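Local coordinates for protein family 88 glycosyl hydrolase (Bacteroides thetaiotaomicron, PDB 5NOA) that probably hydrolyses unsaturated uronic acid residues from fragments of complex plant polysaccharides, as part of glycan breakdown by a human gut bacterium, at residues A[89-94]-A[137-142]; A[120-125]-A[169-174]. All blocks are in the same frame, centred on the assembly; numbering follows the deposited sequence.

Following the chain from the N terminus, helix 75-87 leads into the loop segment 89-94, then come helix 120-130, helix 135-149 and helix 160-176. Contact 1 closes a loop of 42 residues by bringing 89-94 against 137-142. Contact 2 joins 120-125 to 169-174 across 43 residues. The segments alternate along the sequence, so the two closures cross rather than nest. They also touch in space, their centres about 11 Å apart: K91 O lies 2.7 Å from Y124 OH, a probable hydrogen bond, while A140 CB packs 3.6 Å from F121 CG. Helix 120-130 is thus bordered by the loop and by the next two helices, 135-149 and 160-176.

Contact 1: residues A[89-94]-A[137-142]; sequences EWKGAK and IARARE
R139 reaches from its helix to the backbone of loop 89-94 and makes the direct polar contact: NH2 donates to A93 O at 2.9 Å (N-H...O 154°), with the oxygen near the guanidinium edge but somewhat tilted from its plane. Water continues the grip. One molecule accepts from R139 NE, 2.9 Å away, and from G92 N, and donates to A93 O; two more link W90 O, which R139 CB touches at van der Waals range (3.5 Å), to the backbone amides of R139 and A140. The remaining polar partners are charges and a carbonyl. NH1 forms a salt bridge to E142 OE1 at 3.0 Å, meeting it from above the carboxylate plane, and a second to D96, while NH2 also donates to S95 O, so every guanidinium nitrogen is engaged and its rotation is fixed. Apolar packing lies nearer the helix: K91 crosses R139 at about a right angle, their CG atoms 3.8 Å apart. A bend at chi2 (66°) turns the arginine along the loop. The arrangement joins helix 135-149 to the loop that follows the Schellman motif ending helix 75-87, a connection between helices of the six-hairpin (alpha/alpha) fold of family 88.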
ATOM      1  N   GLU A  89      16.454 -12.129   8.662  1.00 10.98           N
ATOM      2  CA  GLU A  89      17.655 -12.462   7.934  1.00 11.46           C
ATOM      3  C   GLU A  89      17.686 -11.840   6.525  1.00  9.79           C
ATOM      4  O   GLU A  89      18.265 -12.393   5.616  1.00 10.43           O
ATOM      5  CB  GLU A  89      17.852 -13.992   7.838  1.00 15.85           C
ATOM      6  CG  GLU A  89      17.813 -14.758   9.148  1.00 19.50           C
ATOM      7  CD  GLU A  89      18.041 -16.264   8.968  1.00 28.93           C
ATOM      8  OE1 GLU A  89      17.270 -17.054   9.536  1.00 39.39           O
ATOM      9  OE2 GLU A  89      19.005 -16.675   8.271  1.00 36.47           O
ATOM     10  N   TRP A  90      17.023 -10.694   6.370  1.00  9.19           N
ATOM     11  CA  TRP A  90      17.029 -10.028   5.073  1.00  9.50           C
ATOM     12  C   TRP A  90      16.408 -10.907   3.967  1.00  8.79           C
ATOM     13  O   TRP A  90      16.796 -10.823   2.806  1.00  9.79           O
ATOM     14  CB  TRP A  90      18.431  -9.489   4.684  1.00 10.17           C
ATOM     15  CG  TRP A  90      18.982  -8.626   5.773  1.00 10.05           C
ATOM     16  CD1 TRP A  90      19.712  -9.025   6.854  1.00 11.30           C
ATOM     17  CD2 TRP A  90      18.827  -7.217   5.906  1.00  9.86           C
ATOM     18  NE1 TRP A  90      20.008  -7.958   7.649  1.00 12.15           N
ATOM     19  CE2 TRP A  90      19.498  -6.820   7.080  1.00 10.44           C
ATOM     20  CE3 TRP A  90      18.207  -6.232   5.122  1.00  9.50           C
ATOM     21  CZ2 TRP A  90      19.554  -5.481   7.502  1.00 11.41           C
ATOM     22  CZ3 TRP A  90      18.282  -4.922   5.545  1.00 10.25           C
ATOM     23  CH2 TRP A  90      18.939  -4.555   6.715  1.00 12.18           C
ATOM     24  N   LYS A  91      15.445 -11.749   4.366  1.00  8.53           N
ATOM     25  CA  LYS A  91      14.738 -12.654   3.457  1.00  8.77           C
ATOM     26  C   LYS A  91      13.246 -12.521   3.649  1.00  8.89           C
ATOM     27  O   LYS A  91      12.779 -12.034   4.699  1.00  8.95           O
ATOM     28  CB  LYS A  91      15.141 -14.118   3.716  1.00 10.22           C
ATOM     29  CG  LYS A  91      16.588 -14.446   3.444  1.00 11.75           C
ATOM     30  CD  LYS A  91      16.910 -15.894   3.785  1.00 14.36           C
ATOM     31  CE  LYS A  91      18.354 -16.174   3.479  1.00 19.88           C
ATOM     32  NZ  LYS A  91      18.644 -17.588   3.757  1.00 23.44           N
ATOM     33  N   GLY A  92      12.500 -12.959   2.647  1.00  9.42           N
ATOM     34  CA  GLY A  92      11.076 -13.246   2.777  1.00  9.69           C
ATOM     35  C   GLY A  92      10.932 -14.707   3.149  1.00 10.49           C
ATOM     36  O   GLY A  92      11.531 -15.181   4.105  1.00 11.60           O
ATOM     37  N   ALA A  93      10.140 -15.450   2.383  1.00  9.52           N
ATOM     38  CA  ALA A  93      10.069 -16.907   2.588  1.00  9.82           C
ATOM     39  C   ALA A  93      11.457 -17.517   2.366  1.00  9.83           C
ATOM     40  O   ALA A  93      12.200 -17.060   1.523  1.00 10.19           O
ATOM     41  CB  ALA A  93       9.031 -17.460   1.648  1.00 10.13           C
ATOM     42  N   LYS A  94      11.820 -18.539   3.139  1.00 11.40           N
ATOM     43  CA  LYS A  94      13.215 -18.971   3.243  1.00 11.89           C
ATOM     44  C   LYS A  94      13.664 -20.103   2.342  1.00 13.25           C
ATOM     45  O   LYS A  94      14.856 -20.401   2.311  1.00 15.01           O
ATOM     46  CB  LYS A  94      13.540 -19.293   4.713  1.00 14.26           C
ATOM     47  CG  LYS A  94      13.339 -18.138   5.671  1.00 15.09           C
ATOM     48  CD  LYS A  94      13.529 -18.582   7.106  1.00 20.61           C
ATOM     49  CE  LYS A  94      13.304 -17.494   8.195  1.00 16.96           C
ATOM     50  NZ  LYS A  94      14.222 -16.417   8.034  1.00 20.78           N
ATOM     51  N   ILE A 137      20.178  -6.869   0.144  1.00  9.62           N
ATOM     52  CA  ILE A 137      19.343  -7.073  -1.024  1.00 10.14           C
ATOM     53  C   ILE A 137      19.673  -8.359  -1.788  1.00  9.70           C
ATOM     54  O   ILE A 137      19.125  -8.621  -2.851  1.00  9.87           O
ATOM     55  CB  ILE A 137      19.348  -5.868  -1.973  1.00 11.07           C
ATOM     56  CG1 ILE A 137      20.735  -5.575  -2.505  1.00 11.80           C
ATOM     57  CG2 ILE A 137      18.724  -4.671  -1.280  1.00 11.61           C
ATOM     58  CD1 ILE A 137      20.731  -4.567  -3.618  1.00 14.63           C
ATOM     59  N   ALA A 138      20.546  -9.193  -1.233  1.00  9.43           N
ATOM     60  CA  ALA A 138      20.941 -10.431  -1.926  1.00 10.15           C
ATOM     61  C   ALA A 138      19.738 -11.319  -2.211  1.00  9.26           C
ATOM     62  O   ALA A 138      19.571 -11.812  -3.331  1.00  9.79           O
ATOM     63  CB  ALA A 138      22.014 -11.140  -1.116  1.00 11.13           C
ATOM     64  N   ARG A 139      18.947 -11.564  -1.177  1.00  9.10           N
ATOM     65  CA  ARG A 139      17.790 -12.415  -1.352  1.00  9.18           C
ATOM     66  C   ARG A 139      16.780 -11.747  -2.286  1.00  8.49           C
ATOM     67  O   ARG A 139      16.199 -12.412  -3.145  1.00  8.90           O
ATOM     68  CB  ARG A 139      17.150 -12.807  -0.039  1.00  9.00           C
ATOM     69  CG  ARG A 139      15.931 -13.702  -0.215  1.00  8.38           C
ATOM     70  CD  ARG A 139      16.269 -15.036  -0.766  1.00  9.01           C
ATOM     71  NE  ARG A 139      15.171 -15.945  -0.549  1.00  9.44           N
ATOM     72  CZ  ARG A 139      15.203 -17.256  -0.753  1.00 10.31           C
ATOM     73  NH1 ARG A 139      16.252 -17.844  -1.301  1.00 12.28           N
ATOM     74  NH2 ARG A 139      14.173 -18.014  -0.420  1.00 11.96           N
ATOM     75  N   ALA A 140      16.523 -10.441  -2.102  1.00  8.49           N
ATOM     76  CA  ALA A 140      15.570  -9.755  -2.964  1.00  8.74           C
ATOM     77  C   ALA A 140      15.939  -9.942  -4.435  1.00  8.59           C
ATOM     78  O   ALA A 140      15.112 -10.254  -5.281  1.00  9.50           O
ATOM     79  CB  ALA A 140      15.521  -8.295  -2.625  1.00  9.05           C
ATOM     80  N   ARG A 141      17.229  -9.732  -4.728  1.00  8.67           N
ATOM     81  CA  ARG A 141      17.679  -9.867  -6.103  1.00  9.40           C
ATOM     82  C   ARG A 141      17.599 -11.317  -6.599  1.00  8.73           C
ATOM     83  O   ARG A 141      17.179 -11.566  -7.721  1.00  9.67           O
ATOM     84  CB  ARG A 141      19.123  -9.370  -6.259  1.00 11.03           C
ATOM     85  CG  ARG A 141      19.291  -7.850  -6.221  1.00 11.52           C
ATOM     86  CD  ARG A 141      20.713  -7.417  -6.563  1.00 12.76           C
ATOM     87  NE  ARG A 141      20.991  -8.016  -7.852  1.00 12.97           N
ATOM     88  CZ  ARG A 141      22.167  -8.408  -8.303  1.00 16.36           C
ATOM     89  NH1 ARG A 141      23.287  -8.127  -7.640  1.00 19.59           N
ATOM     90  NH2 ARG A 141      22.228  -9.101  -9.429  1.00 16.79           N
ATOM     91  N   GLU A 142      17.992 -12.273  -5.766  1.00  9.34           N
ATOM     92  CA  GLU A 142      17.964 -13.682  -6.161  1.00 10.01           C
ATOM     93  C   GLU A 142      16.539 -14.071  -6.544  1.00  9.37           C
ATOM     94  O   GLU A 142      16.296 -14.666  -7.577  1.00 10.75           O
ATOM     95  CB  GLU A 142      18.449 -14.568  -5.007  1.00 11.39           C
ATOM     96  CG  GLU A 142      18.370 -16.053  -5.340  1.00 14.71           C
ATOM     97  CD  GLU A 142      18.539 -16.985  -4.142  1.00 19.55           C
ATOM     98  OE1 GLU A 142      18.391 -16.576  -2.954  1.00 19.36           O
ATOM     99  OE2 GLU A 142      18.803 -18.189  -4.422  1.00 27.10           O
TER
HETATM  100  O   HOH W   1      16.965  -9.099   0.508  1.00  9.71           O
HETATM  101  O   HOH W   2      19.404 -11.046   1.694  1.00 11.05           O
HETATM  102  O   HOH W   3      12.637 -14.690   0.246  1.00  9.22           O

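Contact 2: residues A[120-125]-A[169-174]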
ATOM      1  N   CYS A 120       8.459  -7.316   1.897  1.00  6.29           N
ATOM      2  CA  CYS A 120       9.606  -7.060   2.778  1.00  7.10           C
ATOM      3  C   CYS A 120      10.817  -6.487   2.021  1.00  7.30           C
ATOM      4  O   CYS A 120      11.576  -5.718   2.585  1.00  7.81           O
ATOM      5  CB  CYS A 120       9.970  -8.336   3.535  1.00  7.76           C
ATOM      6  SG  CYS A 120      10.467  -9.734   2.527  1.00  9.20           S
ATOM      7  N   PHE A 121      10.990  -6.885   0.762  1.00  6.83           N
ATOM      8  CA  PHE A 121      12.095  -6.392  -0.033  1.00  6.99           C
ATOM      9  C   PHE A 121      12.071  -4.885  -0.196  1.00  7.02           C
ATOM     10  O   PHE A 121      13.134  -4.290  -0.415  1.00  7.98           O
ATOM     11  CB  PHE A 121      12.122  -7.054  -1.426  1.00  6.90           C
ATOM     12  CG  PHE A 121      12.175  -8.576  -1.458  1.00  7.97           C
ATOM     13  CD1 PHE A 121      12.647  -9.324  -0.396  1.00  8.85           C
ATOM     14  CD2 PHE A 121      11.814  -9.252  -2.634  1.00  7.35           C
ATOM     15  CE1 PHE A 121      12.728 -10.717  -0.489  1.00  9.60           C
ATOM     16  CE2 PHE A 121      11.900 -10.609  -2.733  1.00  8.31           C
ATOM     17  CZ  PHE A 121      12.355 -11.352  -1.661  1.00  9.49           C
ATOM     18  N   GLN A 122      10.882  -4.263  -0.126  1.00  7.00           N
ATOM     19  CA  GLN A 122      10.828  -2.799  -0.187  1.00  6.93           C
ATOM     20  C   GLN A 122      11.631  -2.170   0.941  1.00  7.23           C
ATOM     21  O   GLN A 122      12.379  -1.198   0.752  1.00  8.65           O
ATOM     22  CB  GLN A 122       9.400  -2.285  -0.121  1.00  6.94           C
ATOM     23  CG  GLN A 122       8.523  -2.758  -1.264  1.00  7.60           C
ATOM     24  CD  GLN A 122       7.150  -2.115  -1.256  1.00  8.34           C
ATOM     25  OE1 GLN A 122       7.016  -0.930  -0.891  1.00  9.10           O
ATOM     26  NE2 GLN A 122       6.129  -2.844  -1.700  1.00  8.61           N
ATOM     27  N   THR A 123      11.428  -2.699   2.142  1.00  7.13           N
ATOM     28  CA  THR A 123      12.144  -2.202   3.318  1.00  7.54           C
ATOM     29  C   THR A 123      13.617  -2.572   3.270  1.00  7.44           C
ATOM     30  O   THR A 123      14.473  -1.748   3.593  1.00  7.89           O
ATOM     31  CB  THR A 123      11.437  -2.661   4.598  1.00  8.80           C
ATOM     32  OG1 THR A 123      10.142  -2.028   4.644  1.00 10.09           O
ATOM     33  CG2 THR A 123      12.193  -2.256   5.826  1.00  8.89           C
ATOM     34  N   TYR A 124      13.921  -3.785   2.806  1.00  6.82           N
ATOM     35  CA  TYR A 124      15.323  -4.154   2.710  1.00  8.00           C
ATOM     36  C   TYR A 124      16.068  -3.223   1.758  1.00  8.25           C
ATOM     37  O   TYR A 124      17.199  -2.812   2.053  1.00  9.22           O
ATOM     38  CB  TYR A 124      15.491  -5.594   2.304  1.00  8.00           C
ATOM     39  CG  TYR A 124      14.817  -6.614   3.181  1.00  7.64           C
ATOM     40  CD1 TYR A 124      14.419  -6.339   4.486  1.00  8.74           C
ATOM     41  CD2 TYR A 124      14.524  -7.867   2.686  1.00  7.61           C
ATOM     42  CE1 TYR A 124      13.758  -7.282   5.247  1.00  8.43           C
ATOM     43  CE2 TYR A 124      13.884  -8.820   3.446  1.00  7.46           C
ATOM     44  CZ  TYR A 124      13.510  -8.544   4.743  1.00  7.66           C
ATOM     45  OH  TYR A 124      12.849  -9.439   5.545  1.00  9.02           O
ATOM     46  N   ALA A 125      15.433  -2.882   0.632  1.00  7.99           N
ATOM     47  CA  ALA A 125      16.016  -1.953  -0.335  1.00  8.37           C
ATOM     48  C   ALA A 125      16.177  -0.569   0.263  1.00  9.03           C
ATOM     49  O   ALA A 125      17.198   0.100   0.038  1.00  9.81           O
ATOM     50  CB  ALA A 125      15.175  -1.906  -1.584  1.00  9.30           C
ATOM     51  N   MET A 169      10.036  -3.568  -7.774  1.00  8.04           N
ATOM     52  CA  MET A 169      10.617  -3.487  -9.120  1.00  8.85           C
ATOM     53  C   MET A 169      11.328  -2.171  -9.338  1.00  8.63           C
ATOM     54  O   MET A 169      12.451  -2.120  -9.849  1.00  9.12           O
ATOM     55  CB  MET A 169       9.552  -3.711 -10.187  1.00  9.89           C
ATOM     56  CG  MET A 169       8.698  -4.968 -10.005  1.00 11.40           C
ATOM     57  SD  MET A 169       9.602  -6.519  -9.937  1.00 11.96           S
ATOM     58  CE  MET A 169       9.702  -6.899 -11.683  1.00 13.37           C
ATOM     59  N   THR A 170      10.682  -1.078  -8.926  1.00  8.09           N
ATOM     60  CA  THR A 170      11.286   0.237  -9.109  1.00  8.60           C
ATOM     61  C   THR A 170      12.475   0.431  -8.160  1.00  8.36           C
ATOM     62  O   THR A 170      13.492   1.024  -8.557  1.00 10.02           O
ATOM     63  CB  THR A 170      10.246   1.350  -8.958  1.00 10.00           C
ATOM     64  OG1 THR A 170       9.486   1.156  -7.776  1.00 11.48           O
ATOM     65  CG2 THR A 170       9.280   1.393 -10.117  1.00 13.06           C
ATOM     66  N   LYS A 171      12.382  -0.010  -6.903  1.00  8.26           N
ATOM     67  CA  LYS A 171      13.494   0.159  -5.951  1.00  8.36           C
ATOM     68  C   LYS A 171      14.692  -0.641  -6.421  1.00  9.16           C
ATOM     69  O   LYS A 171      15.826  -0.156  -6.381  1.00 10.27           O
ATOM     70  CB  LYS A 171      13.055  -0.216  -4.560  1.00 10.01           C
ATOM     71  CG  LYS A 171      12.095   0.785  -3.948  1.00 10.92           C
ATOM     72  CD  LYS A 171      11.562   0.280  -2.608  1.00 12.80           C
ATOM     73  CE  LYS A 171      10.474   1.155  -2.049  1.00 14.93           C
ATOM     74  NZ  LYS A 171      10.990   2.442  -1.533  1.00 16.16           N
ATOM     75  N   LEU A 172      14.469  -1.875  -6.878  1.00  8.54           N
ATOM     76  CA  LEU A 172      15.599  -2.669  -7.329  1.00  9.53           C
ATOM     77  C   LEU A 172      16.176  -2.167  -8.638  1.00  9.19           C
ATOM     78  O   LEU A 172      17.375  -2.271  -8.842  1.00 10.67           O
ATOM     79  CB  LEU A 172      15.262  -4.166  -7.381  1.00  9.41           C
ATOM     80  CG  LEU A 172      15.053  -4.823  -5.991  1.00 11.25           C
ATOM     81  CD1 LEU A 172      14.620  -6.262  -6.233  1.00 11.22           C
ATOM     82  CD2 LEU A 172      16.322  -4.808  -5.150  1.00 14.05           C
ATOM     83  N   TYR A 173      15.324  -1.600  -9.491  1.00  9.76           N
ATOM     84  CA  TYR A 173      15.872  -0.925 -10.676  1.00 10.31           C
ATOM     85  C   TYR A 173      16.836   0.176 -10.284  1.00  9.96           C
ATOM     86  O   TYR A 173      17.931   0.300 -10.825  1.00 12.02           O
ATOM     87  CB  TYR A 173      14.777  -0.377 -11.599  1.00 10.27           C
ATOM     88  CG  TYR A 173      15.394   0.405 -12.713  1.00 10.50           C
ATOM     89  CD1 TYR A 173      15.981  -0.270 -13.782  1.00 11.94           C
ATOM     90  CD2 TYR A 173      15.544   1.783 -12.644  1.00 11.95           C
ATOM     91  CE1 TYR A 173      16.627   0.394 -14.782  1.00 13.20           C
ATOM     92  CE2 TYR A 173      16.211   2.469 -13.614  1.00 13.49           C
ATOM     93  CZ  TYR A 173      16.745   1.776 -14.703  1.00 13.30           C
ATOM     94  OH  TYR A 173      17.388   2.466 -15.672  1.00 19.53           O
ATOM     95  N   ASN A 174      16.424   1.018  -9.355  1.00 10.19           N
ATOM     96  CA  ASN A 174      17.267   2.177  -9.044  1.00 11.72           C
ATOM     97  C   ASN A 174      18.597   1.784  -8.439  1.00 11.42           C
ATOM     98  O   ASN A 174      19.567   2.515  -8.591  1.00 14.92           O
ATOM     99  CB  ASN A 174      16.492   3.198  -8.186  1.00 12.09           C
ATOM    100  CG  ASN A 174      15.486   4.014  -8.998  1.00 13.70           C
ATOM    101  OD1 ASN A 174      15.665   4.250 -10.174  1.00 17.39           O
ATOM    102  ND2 ASN A 174      14.428   4.474  -8.340  1.00 17.31           N
TER
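Two helices of the six-hairpin (alpha/alpha) fold pack here, 120-130 and 160-176, which run in roughly the same direction and are separated in the chain by helix 135-149. K171 carries the contact with the aliphatic length of its side chain. Its CB meets A125 CB at 4.0 Å, a close approach of the helices made possible by the small alanine. Farther out the chain lies along Q122: K171 CD is 3.8 Å from Q122 O and K171 CE is 4.1 Å from Q122 CB. With CG anti to its carbonyl carbon (chi1 -71°) the lysine runs extended along this surface, then bends at chi4 (-73°), and NZ forms a salt bridge with D126, the residue after A125. Methylenes thus pack on one helix while the ammonium pairs with a carboxylate of that same helix. Replacing K171 by an alanine would probably leave D126 without this charge partner and open a gap beside Q122 CB. Q122 in turn sends its amide elsewhere, NE2 donating to Y163 O and M164 O near the start of helix 160-176. On another flank F121 packs on V168 of that helix and on M144 of helix 135-149. Such side-by-side packing of helices one hairpin step apart, running the same way, is characteristic of an (alpha/alpha) toroid.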